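Local coordinates for penicillin-binding protein PbpB (Mycobacterium tuberculosis, PDB 6KGU) that synthesises cross-linked peptidoglycan for the mycobacterial cell wall and binds beta-lactam antibiotics such as aztreonam, at residues 134-139 and 204-209; 276-281 and 334-339; 448-453 and 496-501. One frame throughout, in Å; residues are numbered along the deposited sequence.

Contact 1 (134-139 and 204-209); sequences AANVVG and YVQQQV
A side-chain-to-backbone hydrogen bond, from the amide nitrogen of Ala134 to the side-chain oxygen of Gln206, joins the short helix 135-138 to the long helix 199-216 in the interior of the protein. The bond is short and almost straight, with Ala134 N 2.8 Å from Gln206 OE1 and an N-H...O angle of 172°. It lies in the carbonyl plane of the Gln206 amide and uses a lone pair, the C=O...N angle being 130°. The backbones remain well apart, the CA atoms of Ala134 and Gln206 being separated by 7.8 Å, and the glutamine spans this distance as an extended chain. Its CG is anti to the backbone N (chi1 -171°), which carries the amide off the helix surface toward the loop. Both ends of that amide are occupied: OE1 also accepts from Gln202 NE2 one turn earlier in the same helix, while NE2 donates to Ser132 O. The planar group is therefore fixed in rotation and grips the chain at two backbone points just before helix 135-138. Ala134 is the N-cap residue of this helix, and Ala134 O accepts from both Val137 N and Val138 N. Thus its NH faces the glutamine while its CO starts the helix. Asn136 also turns toward the long helix, but its amide nitrogen is spent on Met236 O and Asn258 OD1. Gln206 also packs on Ala237 of strand 233-238, and Val205 and Val209 of the same helix pack onto strand 220-227. Helix 531-544 joins in, Ile537 meeting Val205, so the short helix is tied to the helical layer covering the antiparallel sheet of the transpeptidase domain.

Contact 2 (276-281 and 334-339); sequences ASAVIE and QRVGPE
Val336 lays its CG2 methyl over the backbone of Val279, 3.8 Å from Val279 N, and reaches Ala278 with both of its branches. The two methyls straddle the alanine: Val336 CG1 and Val336 CG2 are each 4.0 Å from Ala278 CB. With chi1 at 173°, CG1 of Val336 sits beside its own carbonyl carbon and CG2 beside its backbone N, where CG2 comes nearest to the other helix. Val279 meets it from the side, the two valine side chains crossing at about a right angle with Val279 CG2 4.0 Å from Val336 CG2. At this point the backbones come close, the CA atoms of Val279 and Val336 being 6.0 Å apart. Helix 272-281 starts just after Ser269, in a sequence matching the SxxK motif of the family; Ser269 is by similarity the serine of the acyl-ester intermediate, and the contact falls near the end of the helix remote from it. On the other side, Val336 belongs to the last turn of helix 326-336, where Gly337, with phi 90°, redirects the chain into helix 338-347. That second helix adds Met344 against Ala278 and Tyr341 against Val336. Next to the apolar patch, Arg335 forms a salt bridge with Glu289 and donates to Leu284 O.

Contact 3 (448-453 and 496-501); sequences AVVQRD and ITFAGI
The central antiparallel sheet of the transpeptidase domain meets a loop flanking the active site here, where the far end of the Phe498 ring, on strand 493-502, reaches Val449 and Val450, in the connection that follows helix 436-445. Phe498 CG lies beside its carbonyl carbon (chi1 -166°), and the ring passes close to Gly500, with Phe498 CE1 4.0 Å from Gly500 CA, where glycine has no side chain. Val450 meets the ring at its edge, close to the ring plane, with CG1 4.1 Å from Phe498 CZ. Its side chain crosses that of the phenylalanine at about a right angle. CG1 of Val450 stands beside its own backbone N (chi1 -55°), which puts it at Phe498 CZ. Val449 approaches obliquely from the preceding residue, and its CG1 is 4.4 Å from Phe498 CE2. The valines thus touch neighbouring carbons of the ring, while the backbones stay apart, the closest CA pair, Val450 CA and Gly500 CA, being separated by 9.7 Å. Elsewhere the ring meets Phe534 with the planes at about 40° and touches Thr476 and Ala465. Val449 also packs on Lys475, in a sequence resembling the KTG motif of this family. Its side chain is about 9 Å from that of Ser269, by similarity the residue that forms the acyl-ester intermediate, and about 7 Å from the bound aztreonam-derived ligand. Val449 is thus near the drug but does not touch it. Between the two segments the contact is apolar, burying 74 Å² in total, so dispersion and exclusion of water hold it, with little directional demand.

In the fold
Read from the N terminus, the three contacts follow one another in series, with none nested in or crossing another. Contact 1 closes a loop of 64 residues and brings part of the dimerisation domain against helix 199-216. Contact 2 then closes 52 residues, from helix 272-281 to the junction of helices 326-336 and 338-347. Contact 3 closes 42 residues without helix, joining the loop after helix 436-445 to strand 493-502. Contacts 1 and 2 lie on opposite sides of the chain centre, their centres about 37 Å apart. Contact 3 is about 24 Å from contact 1 and 22 Å from contact 2, centre to centre, and shares with contact 2 the transpeptidase domain.

Contact 1 (134-139 and 204-209)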
# COMPACT_ATOMS: atom_id res chain seq x y z
N ALA A 134 4.10 15.59 -1.22
CA ALA A 134 4.79 14.49 -1.89
C ALA A 134 6.32 14.60 -1.78
O ALA A 134 7.05 14.10 -2.63
CB ALA A 134 4.38 14.39 -3.37
N ALA A 135 6.81 15.26 -0.72
CA ALA A 135 8.26 15.38 -0.57
C ALA A 135 8.92 14.04 -0.28
O ALA A 135 10.11 13.89 -0.55
CB ALA A 135 8.62 16.36 0.54
N ASN A 136 8.17 13.08 0.26
CA ASN A 136 8.72 11.73 0.45
C ASN A 136 9.17 11.12 -0.88
O ASN A 136 10.12 10.33 -0.92
CB ASN A 136 7.67 10.83 1.12
CG ASN A 136 6.30 10.93 0.45
OD1 ASN A 136 5.75 12.03 0.27
ND2 ASN A 136 5.76 9.78 0.06
N VAL A 137 8.46 11.46 -1.96
CA VAL A 137 8.76 10.98 -3.30
C VAL A 137 9.74 11.91 -4.02
O VAL A 137 10.77 11.47 -4.52
CB VAL A 137 7.44 10.81 -4.09
CG1 VAL A 137 7.68 10.72 -5.58
CG2 VAL A 137 6.65 9.57 -3.58
N VAL A 138 9.43 13.21 -4.01
CA VAL A 138 10.17 14.19 -4.80
C VAL A 138 11.60 14.33 -4.29
O VAL A 138 12.55 14.36 -5.07
CB VAL A 138 9.44 15.54 -4.79
CG1 VAL A 138 10.36 16.67 -5.27
CG2 VAL A 138 8.16 15.49 -5.62
N GLY A 139 11.76 14.45 -2.97
CA GLY A 139 13.06 14.67 -2.37
C GLY A 139 13.45 16.14 -2.25
O GLY A 139 12.57 17.01 -2.14
N TYR A 204 -4.88 15.52 -0.39
CA TYR A 204 -5.91 15.08 0.55
C TYR A 204 -5.42 13.88 1.36
O TYR A 204 -5.57 13.84 2.59
CB TYR A 204 -7.20 14.72 -0.20
CG TYR A 204 -8.36 14.40 0.70
CD1 TYR A 204 -9.14 15.42 1.25
CD2 TYR A 204 -8.68 13.09 1.01
CE1 TYR A 204 -10.21 15.13 2.10
CE2 TYR A 204 -9.75 12.79 1.85
CZ TYR A 204 -10.51 13.82 2.39
OH TYR A 204 -11.56 13.50 3.23
N VAL A 205 -4.84 12.89 0.68
CA VAL A 205 -4.36 11.70 1.39
C VAL A 205 -3.26 12.07 2.38
O VAL A 205 -3.26 11.61 3.52
CB VAL A 205 -3.89 10.65 0.37
CG1 VAL A 205 -3.16 9.48 1.09
CG2 VAL A 205 -5.11 10.13 -0.43
N GLN A 206 -2.33 12.95 1.98
CA GLN A 206 -1.22 13.30 2.86
C GLN A 206 -1.71 14.00 4.12
O GLN A 206 -1.22 13.72 5.23
CB GLN A 206 -0.20 14.17 2.11
CG GLN A 206 1.11 14.42 2.87
CD GLN A 206 2.22 14.98 1.98
OE1 GLN A 206 2.24 14.77 0.76
NE2 GLN A 206 3.15 15.72 2.59
N GLN A 207 -2.67 14.92 3.98
CA GLN A 207 -3.28 15.56 5.14
C GLN A 207 -4.01 14.56 6.01
O GLN A 207 -3.90 14.58 7.24
CB GLN A 207 -4.26 16.62 4.68
CG GLN A 207 -3.67 17.85 4.09
CD GLN A 207 -4.80 18.79 3.74
OE1 GLN A 207 -5.50 18.59 2.73
NE2 GLN A 207 -5.05 19.76 4.61
N GLN A 208 -4.83 13.70 5.39
CA GLN A 208 -5.55 12.71 6.18
C GLN A 208 -4.59 11.78 6.91
O GLN A 208 -4.87 11.36 8.04
CB GLN A 208 -6.51 11.93 5.28
CG GLN A 208 -7.75 12.76 4.86
CD GLN A 208 -8.76 12.92 6.00
OE1 GLN A 208 -8.88 12.04 6.86
NE2 GLN A 208 -9.46 14.04 6.02
N VAL A 209 -3.42 11.49 6.31
CA VAL A 209 -2.46 10.63 7.01
C VAL A 209 -1.91 11.35 8.24
O VAL A 209 -1.69 10.72 9.29
CB VAL A 209 -1.35 10.20 6.03
CG1 VAL A 209 -0.07 9.86 6.77
CG2 VAL A 209 -1.84 8.99 5.19

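Contact 2 (276-281 and 334-339)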
# COMPACT_ATOMS: atom_id res chain seq x y z
N ALA A 276 -7.33 -16.65 0.72
CA ALA A 276 -8.67 -16.55 0.14
C ALA A 276 -8.63 -16.79 -1.35
O ALA A 276 -9.47 -17.51 -1.90
CB ALA A 276 -9.27 -15.17 0.43
N SER A 277 -7.66 -16.17 -2.03
CA SER A 277 -7.51 -16.30 -3.48
C SER A 277 -7.13 -17.72 -3.86
O SER A 277 -7.65 -18.27 -4.83
CB SER A 277 -6.45 -15.32 -3.97
OG SER A 277 -6.82 -13.98 -3.68
N ALA A 278 -6.22 -18.33 -3.11
CA ALA A 278 -5.79 -19.68 -3.44
C ALA A 278 -6.93 -20.68 -3.29
O ALA A 278 -7.17 -21.49 -4.19
CB ALA A 278 -4.59 -20.07 -2.57
N VAL A 279 -7.65 -20.62 -2.17
CA VAL A 279 -8.68 -21.62 -1.93
C VAL A 279 -9.81 -21.49 -2.96
O VAL A 279 -10.39 -22.50 -3.38
CB VAL A 279 -9.18 -21.54 -0.46
CG1 VAL A 279 -10.40 -20.65 -0.32
CG2 VAL A 279 -9.46 -22.92 0.11
N ILE A 280 -10.12 -20.28 -3.42
CA ILE A 280 -11.15 -20.12 -4.45
C ILE A 280 -10.60 -20.54 -5.81
O ILE A 280 -11.27 -21.26 -6.57
CB ILE A 280 -11.68 -18.67 -4.48
CG1 ILE A 280 -12.36 -18.30 -3.17
CG2 ILE A 280 -12.60 -18.46 -5.70
CD1 ILE A 280 -13.63 -19.12 -2.87
N GLU A 281 -9.38 -20.10 -6.15
CA GLU A 281 -8.82 -20.34 -7.48
C GLU A 281 -8.67 -21.83 -7.77
O GLU A 281 -8.88 -22.28 -8.91
CB GLU A 281 -7.47 -19.65 -7.64
CG GLU A 281 -6.72 -20.00 -8.93
CD GLU A 281 -7.24 -19.27 -10.17
OE1 GLU A 281 -8.15 -18.43 -10.06
OE2 GLU A 281 -6.70 -19.54 -11.27
N GLN A 334 -4.98 -25.54 4.69
CA GLN A 334 -4.61 -26.95 4.65
C GLN A 334 -5.13 -27.62 3.39
O GLN A 334 -4.49 -28.55 2.88
CB GLN A 334 -5.15 -27.71 5.87
CG GLN A 334 -4.44 -27.44 7.19
CD GLN A 334 -5.11 -28.16 8.35
OE1 GLN A 334 -5.89 -29.08 8.14
NE2 GLN A 334 -4.82 -27.73 9.58
N ARG A 335 -6.28 -27.17 2.86
CA ARG A 335 -6.77 -27.72 1.60
C ARG A 335 -5.85 -27.32 0.45
O ARG A 335 -5.61 -28.11 -0.47
CB ARG A 335 -8.19 -27.24 1.32
CG ARG A 335 -9.15 -27.35 2.51
CD ARG A 335 -10.55 -26.88 2.11
NE ARG A 335 -11.54 -27.12 3.17
CZ ARG A 335 -12.84 -26.89 3.04
NH1 ARG A 335 -13.31 -26.42 1.90
NH2 ARG A 335 -13.67 -27.15 4.05
N VAL A 336 -5.32 -26.09 0.50
CA VAL A 336 -4.45 -25.59 -0.55
C VAL A 336 -3.14 -26.37 -0.59
O VAL A 336 -2.67 -26.79 -1.65
CB VAL A 336 -4.19 -24.09 -0.36
CG1 VAL A 336 -3.16 -23.58 -1.35
CG2 VAL A 336 -5.50 -23.31 -0.50
N GLY A 337 -2.52 -26.56 0.58
CA GLY A 337 -1.22 -27.20 0.66
C GLY A 337 -0.08 -26.20 0.56
O GLY A 337 -0.24 -25.10 0.00
N PRO A 338 1.09 -26.56 1.11
CA PRO A 338 2.24 -25.63 1.11
C PRO A 338 2.70 -25.19 -0.27
O PRO A 338 2.98 -24.00 -0.49
CB PRO A 338 3.33 -26.43 1.83
CG PRO A 338 2.60 -27.40 2.67
CD PRO A 338 1.35 -27.77 1.91
N GLU A 339 2.78 -26.13 -1.22
CA GLU A 339 3.32 -25.82 -2.55
C GLU A 339 2.45 -24.82 -3.29
O GLU A 339 2.94 -23.82 -3.82
CB GLU A 339 3.46 -27.09 -3.37
CG GLU A 339 4.69 -27.91 -3.01
CD GLU A 339 5.12 -28.83 -4.14
OE1 GLU A 339 4.25 -29.50 -4.73
OE2 GLU A 339 6.33 -28.86 -4.45

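Contact 3 (448-453 and 496-501)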
# COMPACT_ATOMS: atom_id res chain seq x y z
N ALA A 448 -17.72 -8.48 3.11
CA ALA A 448 -18.17 -8.87 4.44
C ALA A 448 -17.37 -8.17 5.54
O ALA A 448 -17.90 -7.93 6.63
CB ALA A 448 -18.06 -10.38 4.60
N VAL A 449 -16.11 -7.83 5.27
CA VAL A 449 -15.27 -7.20 6.28
C VAL A 449 -15.85 -5.86 6.71
O VAL A 449 -15.76 -5.48 7.88
CB VAL A 449 -13.83 -7.07 5.74
CG1 VAL A 449 -13.01 -6.07 6.59
CG2 VAL A 449 -13.15 -8.45 5.68
N VAL A 450 -16.47 -5.12 5.78
CA VAL A 450 -16.98 -3.79 6.10
C VAL A 450 -18.48 -3.82 6.38
O VAL A 450 -19.09 -2.75 6.53
CB VAL A 450 -16.65 -2.78 4.99
CG1 VAL A 450 -15.15 -2.76 4.73
CG2 VAL A 450 -17.42 -3.11 3.72
N GLN A 451 -19.08 -5.00 6.47
CA GLN A 451 -20.51 -5.09 6.71
C GLN A 451 -20.83 -4.92 8.19
O GLN A 451 -20.18 -5.51 9.07
CB GLN A 451 -21.05 -6.43 6.22
CG GLN A 451 -22.52 -6.68 6.60
CD GLN A 451 -23.10 -7.86 5.85
OE1 GLN A 451 -23.32 -7.78 4.64
NE2 GLN A 451 -23.33 -8.96 6.54
N ARG A 452 -21.84 -4.12 8.45
CA ARG A 452 -22.30 -3.78 9.79
C ARG A 452 -23.48 -4.67 10.17
O ARG A 452 -24.33 -4.98 9.33
CB ARG A 452 -22.69 -2.29 9.84
CG ARG A 452 -22.74 -1.69 11.22
CD ARG A 452 -22.94 -0.17 11.21
NE ARG A 452 -21.69 0.59 11.08
CZ ARG A 452 -20.74 0.66 12.01
NH1 ARG A 452 -20.87 -0.02 13.14
NH2 ARG A 452 -19.65 1.38 11.81
N ASP A 453 -23.52 -5.12 11.43
CA ASP A 453 -24.68 -5.87 11.89
C ASP A 453 -24.98 -5.51 13.34
O ASP A 453 -24.19 -5.82 14.24
CB ASP A 453 -24.49 -7.38 11.75
CG ASP A 453 -25.73 -8.17 12.19
OD1 ASP A 453 -26.76 -7.54 12.50
OD2 ASP A 453 -25.70 -9.42 12.23
N ILE A 496 -1.01 -1.90 12.61
CA ILE A 496 -2.38 -1.89 12.13
C ILE A 496 -2.35 -1.62 10.63
O ILE A 496 -1.71 -0.66 10.18
CB ILE A 496 -3.21 -0.83 12.86
CG1 ILE A 496 -3.13 -1.05 14.37
CG2 ILE A 496 -4.65 -0.76 12.31
CD1 ILE A 496 -3.39 -2.42 14.83
N THR A 497 -3.06 -2.44 9.86
CA THR A 497 -3.15 -2.29 8.41
C THR A 497 -4.61 -2.32 7.97
O THR A 497 -5.47 -2.89 8.65
CB THR A 497 -2.41 -3.41 7.67
OG1 THR A 497 -2.80 -4.68 8.20
CG2 THR A 497 -0.89 -3.23 7.83
N PHE A 498 -4.87 -1.67 6.84
CA PHE A 498 -6.11 -1.86 6.10
C PHE A 498 -5.75 -1.79 4.63
O PHE A 498 -4.96 -0.93 4.22
CB PHE A 498 -7.21 -0.81 6.44
CG PHE A 498 -8.60 -1.20 5.92
CD1 PHE A 498 -8.97 -0.95 4.61
CD2 PHE A 498 -9.50 -1.86 6.75
CE1 PHE A 498 -10.23 -1.32 4.14
CE2 PHE A 498 -10.75 -2.25 6.28
CZ PHE A 498 -11.11 -1.98 4.97
N ALA A 499 -6.33 -2.68 3.84
CA ALA A 499 -6.20 -2.59 2.39
C ALA A 499 -7.59 -2.82 1.82
O ALA A 499 -8.28 -3.74 2.25
CB ALA A 499 -5.21 -3.62 1.83
N GLY A 500 -8.00 -1.97 0.89
CA GLY A 500 -9.33 -2.13 0.34
C GLY A 500 -9.40 -1.67 -1.10
O GLY A 500 -8.44 -1.13 -1.66
N ILE A 501 -10.58 -1.87 -1.68
CA ILE A 501 -10.84 -1.62 -3.10
C ILE A 501 -12.12 -0.81 -3.19
O ILE A 501 -13.13 -1.17 -2.56
CB ILE A 501 -10.96 -2.94 -3.88
CG1 ILE A 501 -9.63 -3.73 -3.81
CG2 ILE A 501 -11.39 -2.69 -5.32
CD1 ILE A 501 -9.75 -5.21 -4.25